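Local structure of glutamine amidotransferase type-2 domain-containing protein (Pseudomonas aeruginosa PAO1, 1TE5) at residues W103-N108 with G168-L173; C134-R139 with D162-K167; L180-S185 with T236-G241. The protein is of unproven function but, as a predicted class-II glutamine amidotransferase of the Ntn fold, probably releases ammonia from glutamine for transfer to an acceptor. All blocks are in the same frame, centred on the assembly; numbering follows the deposited sequence.

In the fold
The three contacts follow the alpha-beta-beta-alpha layering of an Ntn-hydrolase domain. Interaction 1 pairs strands 101-108 and 171-175 inside a six-stranded antiparallel sheet, its centre about 7 Å from that of the chain. Interaction 2, nested within the loop that interaction 1 closes and about 10 Å from it between centres, joins helices 128-143 and 150-165, which lie on that sheet. Interaction 3 comes later in the chain, about 11 and 16 Å, centre to centre, from interactions 1 and 2. It ties the end of strand 180-183 to the segment leaving strand 236-238. Asn171 and Arg165 link it to the others, so the sheet, the helices over it and the other large sheet are tied together through neighbouring contacts.

Interaction 1 (W103-N108 with G168-L173); sequences WTFAHN and GVFNAL
Leu173 pairs with Ala106, and Asn108 with Asn171, in an antiparallel ladder of the six-stranded sheet of the Ntn-type sandwich, where strands 103-108 and 171-173 run at 164° to each other. The first pair is hydrogen-bonded: Leu173 O accepts from Ala106 N at 3.0 Å, and Leu173 N gives to Ala106 O. The side chains of Leu173 and Ala106 share one face of the sheet with Asn108 and Asn171, and there they pack on Leu4 and Ile75 of the other large sheet. Asn108 and Asn171 form the second hydrogen-bonded pair, Asn108 N reaching Asn171 O at 2.9 Å. Their side chains run side by side in the same direction, with the amide planes 24° apart. Asn108 O takes two bonds, one from the backbone N of Asn171 and a longer one from Asn171 ND2 (3.3 Å), which stands well above the carbonyl plane. The other end of that amide, OD1, receives the backbone N atoms of Ser185 and Ser186, so the Asn171 side chain ties the ladder to the loop that follows strand 180-183.

On the face toward the helices, Phe105 presents its ring edge to Phe170, CZ to CZ at 3.6 Å. Phe170 CD1 also lies over one face of the His107 imidazole, near its rim. With CG anti to the backbone N, His107 reaches past the ladder; ND1 is hydrogen-bonded to Ser129 OG, while NE2 points in the ring plane at a lone pair of Val169 O, 3.1 Å away and nearly straight at 172°.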
ATOM      1  N   TRP A 103       9.370   1.698   4.708  1.00 22.20           N
ATOM      2  CA  TRP A 103       9.258   2.273   6.038  1.00 21.58           C
ATOM      3  C   TRP A 103       7.807   2.596   6.321  1.00 18.72           C
ATOM      4  O   TRP A 103       7.108   3.111   5.447  1.00 26.53           O
ATOM      5  CB  TRP A 103      10.105   3.543   6.163  1.00 20.49           C
ATOM      6  CG  TRP A 103      11.543   3.275   6.446  1.00 21.05           C
ATOM      7  CD1 TRP A 103      12.374   2.434   5.758  1.00 25.25           C
ATOM      8  CD2 TRP A 103      12.339   3.865   7.481  1.00 26.31           C
ATOM      9  NE1 TRP A 103      13.639   2.468   6.300  1.00 23.44           N
ATOM     10  CE2 TRP A 103      13.644   3.336   7.359  1.00 25.66           C
ATOM     11  CE3 TRP A 103      12.079   4.793   8.497  1.00 27.77           C
ATOM     12  CZ2 TRP A 103      14.684   3.709   8.210  1.00 23.04           C
ATOM     13  CZ3 TRP A 103      13.118   5.164   9.344  1.00 26.09           C
ATOM     14  CH2 TRP A 103      14.402   4.619   9.193  1.00 27.28           C
ATOM     15  N   THR A 104       7.370   2.350   7.552  1.00 22.11           N
ATOM     16  CA  THR A 104       5.989   2.613   7.956  1.00 20.58           C
ATOM     17  C   THR A 104       6.003   3.605   9.126  1.00 19.60           C
ATOM     18  O   THR A 104       6.821   3.485  10.037  1.00 22.53           O
ATOM     19  CB  THR A 104       5.263   1.291   8.336  1.00 23.00           C
ATOM     20  OG1 THR A 104       5.102   0.470   7.167  1.00 26.93           O
ATOM     21  CG2 THR A 104       3.888   1.579   8.901  1.00 27.66           C
ATOM     22  N   PHE A 105       5.118   4.596   9.088  1.00 23.84           N
ATOM     23  CA  PHE A 105       5.063   5.626  10.117  1.00 23.61           C
ATOM     24  C   PHE A 105       3.641   5.949  10.596  1.00 22.90           C
ATOM     25  O   PHE A 105       2.715   6.104   9.799  1.00 24.13           O
ATOM     26  CB  PHE A 105       5.725   6.881   9.547  1.00 24.78           C
ATOM     27  CG  PHE A 105       5.738   8.072  10.470  1.00 23.61           C
ATOM     28  CD1 PHE A 105       6.811   8.303  11.316  1.00 25.78           C
ATOM     29  CD2 PHE A 105       4.718   9.020  10.420  1.00 26.90           C
ATOM     30  CE1 PHE A 105       6.873   9.464  12.092  1.00 25.95           C
ATOM     31  CE2 PHE A 105       4.774  10.182  11.196  1.00 31.98           C
ATOM     32  CZ  PHE A 105       5.854  10.400  12.029  1.00 29.30           C
ATOM     33  N   ALA A 106       3.473   6.045  11.907  1.00 24.13           N
ATOM     34  CA  ALA A 106       2.188   6.388  12.490  1.00 26.30           C
ATOM     35  C   ALA A 106       2.457   7.403  13.594  1.00 27.68           C
ATOM     36  O   ALA A 106       3.321   7.189  14.445  1.00 26.76           O
ATOM     37  CB  ALA A 106       1.507   5.153  13.043  1.00 26.33           C
ATOM     38  N   HIS A 107       1.731   8.517  13.557  1.00 28.39           N
ATOM     39  CA  HIS A 107       1.902   9.583  14.537  1.00 29.86           C
ATOM     40  C   HIS A 107       0.588  10.022  15.194  1.00 28.69           C
ATOM     41  O   HIS A 107      -0.434  10.212  14.529  1.00 27.83           O
ATOM     42  CB  HIS A 107       2.555  10.760  13.821  1.00 29.24           C
ATOM     43  CG  HIS A 107       2.412  12.057  14.565  1.00 30.58           C
ATOM     44  ND1 HIS A 107       2.056  13.240  13.954  1.00 32.78           N
ATOM     45  CD2 HIS A 107       2.572  12.348  15.878  1.00 31.19           C
ATOM     46  CE1 HIS A 107       2.012  14.204  14.856  1.00 32.15           C
ATOM     47  NE2 HIS A 107       2.319  13.689  16.032  1.00 29.20           N
ATOM     48  N   ASN A 108       0.626  10.145  16.513  1.00 33.96           N
ATOM     49  CA  ASN A 108      -0.522  10.585  17.287  1.00 39.08           C
ATOM     50  C   ASN A 108      -0.117  11.871  17.984  1.00 41.19           C
ATOM     51  O   ASN A 108       0.897  11.911  18.679  1.00 39.49           O
ATOM     52  CB  ASN A 108      -0.904   9.540  18.331  1.00 43.01           C
ATOM     53  CG  ASN A 108      -1.988  10.029  19.272  1.00 48.67           C
ATOM     54  OD1 ASN A 108      -1.770  10.179  20.476  1.00 50.07           O
ATOM     55  ND2 ASN A 108      -3.166  10.302  18.717  1.00 49.07           N
ATOM     56  N   GLY A 168       5.051  20.290  19.793  1.00 40.88           N
ATOM     57  CA  GLY A 168       3.764  19.676  20.070  1.00 40.70           C
ATOM     58  C   GLY A 168       3.867  18.231  20.523  1.00 40.20           C
ATOM     59  O   GLY A 168       4.944  17.775  20.908  1.00 41.48           O
ATOM     60  N   VAL A 169       2.737  17.523  20.529  1.00 39.79           N
ATOM     61  CA  VAL A 169       2.702  16.117  20.927  1.00 39.03           C
ATOM     62  C   VAL A 169       3.222  15.249  19.787  1.00 37.70           C
ATOM     63  O   VAL A 169       2.722  15.334  18.661  1.00 36.71           O
ATOM     64  CB  VAL A 169       1.258  15.647  21.259  1.00 42.64           C
ATOM     65  CG1 VAL A 169       1.249  14.150  21.591  1.00 39.83           C
ATOM     66  CG2 VAL A 169       0.684  16.456  22.416  1.00 44.44           C
ATOM     67  N   PHE A 170       4.213  14.412  20.075  1.00 35.38           N
ATOM     68  CA  PHE A 170       4.753  13.542  19.048  1.00 34.63           C
ATOM     69  C   PHE A 170       4.950  12.096  19.481  1.00 33.66           C
ATOM     70  O   PHE A 170       6.054  11.684  19.825  1.00 35.41           O
ATOM     71  CB  PHE A 170       6.053  14.105  18.471  1.00 32.35           C
ATOM     72  CG  PHE A 170       6.475  13.443  17.184  1.00 29.78           C
ATOM     73  CD1 PHE A 170       5.793  13.701  15.999  1.00 30.40           C
ATOM     74  CD2 PHE A 170       7.544  12.550  17.158  1.00 28.97           C
ATOM     75  CE1 PHE A 170       6.166  13.080  14.811  1.00 30.21           C
ATOM     76  CE2 PHE A 170       7.922  11.927  15.979  1.00 24.68           C
ATOM     77  CZ  PHE A 170       7.233  12.191  14.803  1.00 26.69           C
ATOM     78  N   ASN A 171       3.861  11.340  19.499  1.00 30.21           N
ATOM     79  CA  ASN A 171       3.917   9.929  19.841  1.00 30.16           C
ATOM     80  C   ASN A 171       4.016   9.296  18.460  1.00 27.18           C
ATOM     81  O   ASN A 171       3.229   9.637  17.569  1.00 29.00           O
ATOM     82  CB  ASN A 171       2.632   9.496  20.544  1.00 30.88           C
ATOM     83  CG  ASN A 171       2.383  10.271  21.822  1.00 34.37           C
ATOM     84  OD1 ASN A 171       3.116  10.126  22.796  1.00 35.29           O
ATOM     85  ND2 ASN A 171       1.355  11.113  21.820  1.00 36.53           N
ATOM     86  N   ALA A 172       4.996   8.423  18.249  1.00 27.91           N
ATOM     87  CA  ALA A 172       5.158   7.821  16.933  1.00 25.85           C
ATOM     88  C   ALA A 172       5.637   6.386  16.922  1.00 22.75           C
ATOM     89  O   ALA A 172       6.210   5.897  17.894  1.00 23.42           O
ATOM     90  CB  ALA A 172       6.087   8.682  16.091  1.00 23.73           C
ATOM     91  N   LEU A 173       5.337   5.703  15.824  1.00 25.08           N
ATOM     92  CA  LEU A 173       5.752   4.325  15.609  1.00 25.55           C
ATOM     93  C   LEU A 173       6.380   4.312  14.219  1.00 26.02           C
ATOM     94  O   LEU A 173       5.794   4.822  13.256  1.00 29.15           O
ATOM     95  CB  LEU A 173       4.557   3.368  15.638  1.00 26.68           C
ATOM     96  CG  LEU A 173       3.638   3.344  16.858  1.00 27.96           C
ATOM     97  CD1 LEU A 173       2.543   2.326  16.611  1.00 23.14           C
ATOM     98  CD2 LEU A 173       4.423   3.024  18.125  1.00 27.84           C
TER

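Interaction 2 (C134-R139 with D162-K167); sequences CDLLNR and DEYRKK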
ATOM      1  N   CYS A 134       8.347  12.410   6.216  1.00 25.77           N
ATOM      2  CA  CYS A 134       9.254  12.699   5.126  1.00 25.14           C
ATOM      3  C   CYS A 134      10.509  13.392   5.625  1.00 27.11           C
ATOM      4  O   CYS A 134      11.605  13.011   5.239  1.00 27.12           O
ATOM      5  CB  CYS A 134       8.562  13.562   4.084  1.00 26.29           C
ATOM      6  SG  CYS A 134       7.213  12.709   3.273  1.00 33.55           S
ATOM      7  N   ASP A 135      10.342  14.392   6.487  1.00 28.09           N
ATOM      8  CA  ASP A 135      11.472  15.135   7.031  1.00 28.06           C
ATOM      9  C   ASP A 135      12.445  14.217   7.759  1.00 28.27           C
ATOM     10  O   ASP A 135      13.667  14.323   7.580  1.00 29.07           O
ATOM     11  CB  ASP A 135      10.993  16.235   7.976  1.00 31.53           C
ATOM     12  CG  ASP A 135      12.122  17.143   8.432  1.00 31.31           C
ATOM     13  OD1 ASP A 135      12.634  17.933   7.610  1.00 31.56           O
ATOM     14  OD2 ASP A 135      12.502  17.062   9.614  1.00 28.57           O
ATOM     15  N   LEU A 136      11.899  13.336   8.595  1.00 27.00           N
ATOM     16  CA  LEU A 136      12.707  12.382   9.352  1.00 28.97           C
ATOM     17  C   LEU A 136      13.449  11.478   8.380  1.00 26.70           C
ATOM     18  O   LEU A 136      14.576  11.059   8.645  1.00 27.88           O
ATOM     19  CB  LEU A 136      11.821  11.538  10.277  1.00 29.97           C
ATOM     20  CG  LEU A 136      12.445  10.382  11.069  1.00 32.51           C
ATOM     21  CD1 LEU A 136      11.687  10.207  12.373  1.00 31.98           C
ATOM     22  CD2 LEU A 136      12.442   9.085  10.258  1.00 32.71           C
ATOM     23  N   LEU A 137      12.774  11.154   7.278  1.00 28.29           N
ATOM     24  CA  LEU A 137      13.329  10.304   6.236  1.00 25.82           C
ATOM     25  C   LEU A 137      14.449  11.024   5.507  1.00 25.96           C
ATOM     26  O   LEU A 137      15.407  10.393   5.070  1.00 23.24           O
ATOM     27  CB  LEU A 137      12.228   9.887   5.247  1.00 22.22           C
ATOM     28  CG  LEU A 137      11.305   8.743   5.672  1.00 24.55           C
ATOM     29  CD1 LEU A 137      10.221   8.557   4.648  1.00 20.59           C
ATOM     30  CD2 LEU A 137      12.093   7.461   5.835  1.00 22.85           C
ATOM     31  N   ASN A 138      14.320  12.339   5.374  1.00 26.51           N
ATOM     32  CA  ASN A 138      15.319  13.159   4.696  1.00 29.71           C
ATOM     33  C   ASN A 138      16.594  13.275   5.513  1.00 27.12           C
ATOM     34  O   ASN A 138      17.690  13.372   4.961  1.00 29.99           O
ATOM     35  CB  ASN A 138      14.770  14.553   4.401  1.00 29.68           C
ATOM     36  CG  ASN A 138      13.721  14.546   3.310  1.00 32.15           C
ATOM     37  OD1 ASN A 138      12.976  15.514   3.144  1.00 37.15           O
ATOM     38  ND2 ASN A 138      13.674  13.469   2.539  1.00 27.26           N
ATOM     39  N   ARG A 139      16.435  13.296   6.833  1.00 27.42           N
ATOM     40  CA  ARG A 139      17.558  13.389   7.753  1.00 29.53           C
ATOM     41  C   ARG A 139      18.324  12.079   7.791  1.00 29.27           C
ATOM     42  O   ARG A 139      19.536  12.066   8.005  1.00 31.39           O
ATOM     43  CB  ARG A 139      17.058  13.707   9.154  1.00 28.83           C
ATOM     44  CG  ARG A 139      16.293  14.999   9.260  1.00 32.23           C
ATOM     45  CD  ARG A 139      15.708  15.116  10.641  1.00 34.99           C
ATOM     46  NE  ARG A 139      15.067  16.402  10.855  1.00 40.79           N
ATOM     47  CZ  ARG A 139      15.203  17.119  11.964  1.00 44.01           C
ATOM     48  NH1 ARG A 139      14.579  18.286  12.079  1.00 45.65           N
ATOM     49  NH2 ARG A 139      15.960  16.666  12.959  1.00 45.68           N
ATOM     50  N   ASP A 162      12.946  14.357  19.065  1.00 43.76           N
ATOM     51  CA  ASP A 162      13.170  15.356  20.104  1.00 46.46           C
ATOM     52  C   ASP A 162      12.759  16.738  19.623  1.00 45.28           C
ATOM     53  O   ASP A 162      12.146  17.512  20.361  1.00 44.03           O
ATOM     54  CB  ASP A 162      14.648  15.389  20.503  1.00 49.83           C
ATOM     55  CG  ASP A 162      14.921  14.652  21.799  1.00 53.50           C
ATOM     56  OD1 ASP A 162      14.173  14.870  22.779  1.00 56.32           O
ATOM     57  OD2 ASP A 162      15.896  13.867  21.841  1.00 54.11           O
ATOM     58  N   GLU A 163      13.158  17.061  18.400  1.00 44.61           N
ATOM     59  CA  GLU A 163      12.835  18.348  17.807  1.00 46.77           C
ATOM     60  C   GLU A 163      11.350  18.526  17.552  1.00 46.40           C
ATOM     61  O   GLU A 163      10.821  19.625  17.699  1.00 48.69           O
ATOM     62  CB  GLU A 163      13.581  18.539  16.490  1.00 48.70           C
ATOM     63  CG  GLU A 163      14.956  19.149  16.629  1.00 55.81           C
ATOM     64  CD  GLU A 163      15.389  19.826  15.350  1.00 59.39           C
ATOM     65  OE1 GLU A 163      14.670  20.755  14.907  1.00 61.77           O
ATOM     66  OE2 GLU A 163      16.431  19.428  14.781  1.00 59.33           O
ATOM     67  N   TYR A 164      10.703  17.466  17.081  1.00 45.73           N
ATOM     68  CA  TYR A 164       9.278  17.514  16.788  1.00 44.60           C
ATOM     69  C   TYR A 164       8.451  17.710  18.061  1.00 44.05           C
ATOM     70  O   TYR A 164       7.451  18.425  18.043  1.00 44.16           O
ATOM     71  CB  TYR A 164       8.832  16.238  16.060  1.00 44.85           C
ATOM     72  CG  TYR A 164       9.570  15.945  14.772  1.00 39.54           C
ATOM     73  CD1 TYR A 164      10.131  16.968  14.012  1.00 38.42           C
ATOM     74  CD2 TYR A 164       9.734  14.635  14.330  1.00 38.88           C
ATOM     75  CE1 TYR A 164      10.844  16.691  12.845  1.00 38.49           C
ATOM     76  CE2 TYR A 164      10.441  14.348  13.169  1.00 37.29           C
ATOM     77  CZ  TYR A 164      10.998  15.379  12.435  1.00 39.39           C
ATOM     78  OH  TYR A 164      11.744  15.098  11.315  1.00 38.78           O
ATOM     79  N   ARG A 165       8.866  17.075  19.155  1.00 44.48           N
ATOM     80  CA  ARG A 165       8.143  17.194  20.421  1.00 47.82           C
ATOM     81  C   ARG A 165       8.251  18.599  21.019  1.00 47.93           C
ATOM     82  O   ARG A 165       7.489  18.971  21.911  1.00 45.39           O
ATOM     83  CB  ARG A 165       8.600  16.118  21.420  1.00 48.88           C
ATOM     84  CG  ARG A 165       9.857  16.420  22.223  1.00 53.86           C
ATOM     85  CD  ARG A 165      10.434  15.117  22.768  1.00 58.39           C
ATOM     86  NE  ARG A 165      10.968  15.215  24.126  1.00 57.76           N
ATOM     87  CZ  ARG A 165      10.220  15.174  25.226  1.00 57.14           C
ATOM     88  NH1 ARG A 165      10.788  15.261  26.422  1.00 54.87           N
ATOM     89  NH2 ARG A 165       8.899  15.063  25.132  1.00 60.67           N
ATOM     90  N   LYS A 166       9.214  19.373  20.532  1.00 50.01           N
ATOM     91  CA  LYS A 166       9.401  20.744  20.990  1.00 51.17           C
ATOM     92  C   LYS A 166       8.299  21.624  20.384  1.00 49.89           C
ATOM     93  O   LYS A 166       8.047  22.734  20.861  1.00 50.37           O
ATOM     94  CB  LYS A 166      10.811  21.239  20.613  1.00 56.06           C
ATOM     95  CG  LYS A 166      11.070  22.737  20.801  1.00 62.71           C
ATOM     96  CD  LYS A 166      10.804  23.513  19.509  1.00 67.84           C
ATOM     97  CE  LYS A 166      10.852  25.021  19.712  1.00 70.74           C
ATOM     98  NZ  LYS A 166      10.490  25.733  18.448  1.00 71.25           N
ATOM     99  N   LYS A 167       7.637  21.125  19.342  1.00 47.97           N
ATOM    100  CA  LYS A 167       6.556  21.863  18.688  1.00 45.32           C
ATOM    101  C   LYS A 167       5.157  21.281  18.915  1.00 42.39           C
ATOM    102  O   LYS A 167       4.184  21.752  18.323  1.00 38.84           O
ATOM    103  CB  LYS A 167       6.831  22.000  17.188  1.00 49.57           C
ATOM    104  CG  LYS A 167       7.894  23.032  16.861  1.00 55.41           C
ATOM    105  CD  LYS A 167       8.225  23.059  15.380  1.00 59.90           C
ATOM    106  CE  LYS A 167       9.391  24.004  15.091  1.00 62.77           C
ATOM    107  NZ  LYS A 167       9.909  23.867  13.694  1.00 65.98           N
TER
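Asp135 starts the contact on helix 128-143, its carboxylate directed at the Tyr164 hydroxyl. Having CG anti to the backbone N (chi1 -173°) carries the group across to the second helix, where OD2 accepts a hydrogen bond from Tyr164 OH at 2.7 Å on its anti lone pair. The oxygen lies at the edge of the phenol ring, close to the ring plane, while the carboxylate itself is turned 62° from that plane. Leu136 follows with an apolar touch, CB standing 4.3 Å from Tyr164 CE2 at the ring edge.

One turn on, Arg139 comes back over this pair. Its chain is extended from CG to NE, and NE gives a second bond to Asp135 OD2 (2.9 Å), arriving from above the carboxylate plane. Two donors thus grip one buried oxygen, which would probably help to keep Asp135 ionised. The hydroxyl of Tyr164 lies over one face of the guanidinium. At the guanidinium edge, Glu163 OE2 accepts weak bonds from NH2 (3.3 Å) and NH1 (3.5 Å), completing a salt-bridge network toward the exposed side. Tyr164 is itself set by edge-to-face packing on Phe170, just before strand 171-175. A tyrosine and ion pairs here bind two neighbouring helices of one helical layer, in keeping with the outer helix layers of the Ntn-hydrolase sandwich.

Interaction 3 (L180-S185 with T236-G241); sequences LFTFCS and TLQQSG
Cys184 and Gln238 meet where the two large sheets of the Ntn-type sandwich come together, at the C-terminal end of strand 180-183 in one and at the edge strand 236-238 of the other. The touching parts run 72° apart and are not paired as a ladder. Cys184 CB packs 3.6 Å from Gln238 NE2, and its sulfur, anti to the backbone N (chi1 168°), lies 3.3 Å from Gln239 O. Gln238, extended beyond CG, runs back toward Thr182, and a water joins their polar ends, donating to Gln238 OE1 at 2.6 Å and lying 2.8 Å from Thr182 OG1. The chain leaving strand 236-238 is held by two bonds: Gly241 N gives to Cys184 O at 2.8 Å, and Ser240 OG gives to Ser185 O at 3.0 Å on a lone pair in the carbonyl plane.

Farther out, the backbone of strand 180-183 is fixed in its sheet by Ala172 on one side and Val244 on the other. Arg165 of helix 150-165 packs against Phe183 and Ser185, and its NH2 donates to Ser240 OG.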
ATOM      1  N   LEU A 180      10.951  -2.070  15.253  1.00 26.11           N
ATOM      2  CA  LEU A 180       9.823  -1.183  15.416  1.00 25.14           C
ATOM      3  C   LEU A 180      10.234  -0.134  16.419  1.00 25.48           C
ATOM      4  O   LEU A 180      10.365  -0.424  17.602  1.00 23.37           O
ATOM      5  CB  LEU A 180       8.609  -1.975  15.918  1.00 27.86           C
ATOM      6  CG  LEU A 180       7.296  -1.269  16.258  1.00 25.90           C
ATOM      7  CD1 LEU A 180       7.018  -0.135  15.311  1.00 29.13           C
ATOM      8  CD2 LEU A 180       6.182  -2.288  16.197  1.00 25.39           C
ATOM      9  N   PHE A 181      10.512   1.064  15.927  1.00 26.06           N
ATOM     10  CA  PHE A 181      10.910   2.180  16.763  1.00 25.02           C
ATOM     11  C   PHE A 181       9.675   2.818  17.390  1.00 25.82           C
ATOM     12  O   PHE A 181       8.690   3.100  16.716  1.00 21.76           O
ATOM     13  CB  PHE A 181      11.675   3.205  15.932  1.00 24.57           C
ATOM     14  CG  PHE A 181      12.136   4.405  16.707  1.00 26.53           C
ATOM     15  CD1 PHE A 181      11.587   5.657  16.460  1.00 26.57           C
ATOM     16  CD2 PHE A 181      13.138   4.291  17.659  1.00 27.45           C
ATOM     17  CE1 PHE A 181      12.028   6.778  17.146  1.00 29.83           C
ATOM     18  CE2 PHE A 181      13.588   5.412  18.354  1.00 31.44           C
ATOM     19  CZ  PHE A 181      13.030   6.656  18.094  1.00 31.79           C
ATOM     20  N   THR A 182       9.716   3.063  18.708  1.00 25.14           N
ATOM     21  CA  THR A 182       8.603   3.772  19.374  1.00 28.83           C
ATOM     22  C   THR A 182       9.177   5.019  20.046  1.00 29.52           C
ATOM     23  O   THR A 182      10.346   5.082  20.445  1.00 29.90           O
ATOM     24  CB  THR A 182       7.845   2.985  20.481  1.00 26.68           C
ATOM     25  OG1 THR A 182       8.637   2.897  21.669  1.00 24.85           O
ATOM     26  CG2 THR A 182       7.527   1.624  20.008  1.00 29.49           C
ATOM     27  N   PHE A 183       8.347   6.020  20.137  1.00 31.36           N
ATOM     28  CA  PHE A 183       8.685   7.297  20.764  1.00 30.90           C
ATOM     29  C   PHE A 183       7.452   7.826  21.478  1.00 32.79           C
ATOM     30  O   PHE A 183       6.382   7.943  20.881  1.00 31.62           O
ATOM     31  CB  PHE A 183       9.177   8.333  19.748  1.00 33.99           C
ATOM     32  CG  PHE A 183       9.694   9.604  20.383  1.00 33.70           C
ATOM     33  CD1 PHE A 183      11.005   9.682  20.837  1.00 32.93           C
ATOM     34  CD2 PHE A 183       8.866  10.713  20.548  1.00 32.47           C
ATOM     35  CE1 PHE A 183      11.478  10.838  21.446  1.00 36.12           C
ATOM     36  CE2 PHE A 183       9.331  11.869  21.153  1.00 36.92           C
ATOM     37  CZ  PHE A 183      10.637  11.932  21.603  1.00 36.00           C
ATOM     38  N   CYS A 184       7.609   8.152  22.755  1.00 31.06           N
ATOM     39  CA  CYS A 184       6.509   8.664  23.555  1.00 29.33           C
ATOM     40  C   CYS A 184       6.707  10.121  23.940  1.00 30.51           C
ATOM     41  O   CYS A 184       7.800  10.531  24.330  1.00 29.20           O
ATOM     42  CB  CYS A 184       6.357   7.815  24.808  1.00 30.91           C
ATOM     43  SG  CYS A 184       5.267   8.515  26.039  1.00 33.91           S
ATOM     44  N   SER A 185       5.646  10.904  23.803  1.00 33.91           N
ATOM     45  CA  SER A 185       5.676  12.324  24.143  1.00 37.98           C
ATOM     46  C   SER A 185       4.565  12.587  25.156  1.00 36.67           C
ATOM     47  O   SER A 185       4.761  13.281  26.160  1.00 37.32           O
ATOM     48  CB  SER A 185       5.439  13.171  22.891  1.00 38.24           C
ATOM     49  OG  SER A 185       6.493  14.094  22.683  1.00 40.62           O
ATOM     50  N   THR A 236       3.581  -1.912  30.822  1.00 44.17           N
ATOM     51  CA  THR A 236       4.536  -0.910  31.246  1.00 42.08           C
ATOM     52  C   THR A 236       4.142   0.411  30.587  1.00 41.90           C
ATOM     53  O   THR A 236       3.850   0.453  29.389  1.00 42.06           O
ATOM     54  CB  THR A 236       5.954  -1.318  30.823  1.00 39.12           C
ATOM     55  OG1 THR A 236       6.321  -2.530  31.495  1.00 43.10           O
ATOM     56  CG2 THR A 236       6.948  -0.234  31.164  1.00 37.74           C
ATOM     57  N   LEU A 237       4.072   1.478  31.379  1.00 40.91           N
ATOM     58  CA  LEU A 237       3.717   2.787  30.850  1.00 42.23           C
ATOM     59  C   LEU A 237       4.957   3.624  30.542  1.00 42.71           C
ATOM     60  O   LEU A 237       5.882   3.718  31.353  1.00 43.45           O
ATOM     61  CB  LEU A 237       2.800   3.532  31.824  1.00 40.81           C
ATOM     62  CG  LEU A 237       1.484   2.845  32.223  1.00 41.36           C
ATOM     63  CD1 LEU A 237       0.678   3.743  33.146  1.00 41.19           C
ATOM     64  CD2 LEU A 237       0.669   2.509  30.997  1.00 41.90           C
ATOM     65  N   GLN A 238       4.994   4.180  29.340  1.00 44.14           N
ATOM     66  CA  GLN A 238       6.107   5.010  28.911  1.00 46.05           C
ATOM     67  C   GLN A 238       5.876   6.476  29.275  1.00 46.14           C
ATOM     68  O   GLN A 238       4.741   6.967  29.255  1.00 46.68           O
ATOM     69  CB  GLN A 238       6.328   4.881  27.400  1.00 48.21           C
ATOM     70  CG  GLN A 238       6.828   3.523  26.933  1.00 50.35           C
ATOM     71  CD  GLN A 238       7.086   3.477  25.438  1.00 51.68           C
ATOM     72  OE1 GLN A 238       6.646   2.558  24.754  1.00 58.50           O
ATOM     73  NE2 GLN A 238       7.806   4.468  24.925  1.00 55.41           N
ATOM     74  N   GLN A 239       6.963   7.158  29.627  1.00 46.38           N
ATOM     75  CA  GLN A 239       6.934   8.575  29.990  1.00 47.19           C
ATOM     76  C   GLN A 239       7.383   9.435  28.807  1.00 43.14           C
ATOM     77  O   GLN A 239       7.951   8.938  27.836  1.00 44.22           O
ATOM     78  CB  GLN A 239       7.892   8.833  31.153  1.00 53.33           C
ATOM     79  CG  GLN A 239       7.764   7.872  32.318  1.00 59.04           C
ATOM     80  CD  GLN A 239       9.071   7.722  33.078  1.00 63.54           C
ATOM     81  OE1 GLN A 239       9.445   6.617  33.481  1.00 64.13           O
ATOM     82  NE2 GLN A 239       9.789   8.831  33.252  1.00 65.56           N
ATOM     83  N   SER A 240       7.183  10.737  28.939  1.00 41.64           N
ATOM     84  CA  SER A 240       7.570  11.685  27.910  1.00 37.76           C
ATOM     85  C   SER A 240       9.079  11.617  27.651  1.00 38.20           C
ATOM     86  O   SER A 240       9.884  11.635  28.592  1.00 38.85           O
ATOM     87  CB  SER A 240       7.162  13.095  28.346  1.00 37.47           C
ATOM     88  OG  SER A 240       7.436  14.071  27.355  1.00 35.13           O
ATOM     89  N   GLY A 241       9.448  11.503  26.376  1.00 38.39           N
ATOM     90  CA  GLY A 241      10.851  11.453  25.986  1.00 35.14           C
ATOM     91  C   GLY A 241      11.445  10.066  25.843  1.00 33.76           C
ATOM     92  O   GLY A 241      12.572   9.913  25.353  1.00 32.43           O
TER
HETATM   93  O   HOH W   1       7.801   0.743  23.222  1.00 27.81           O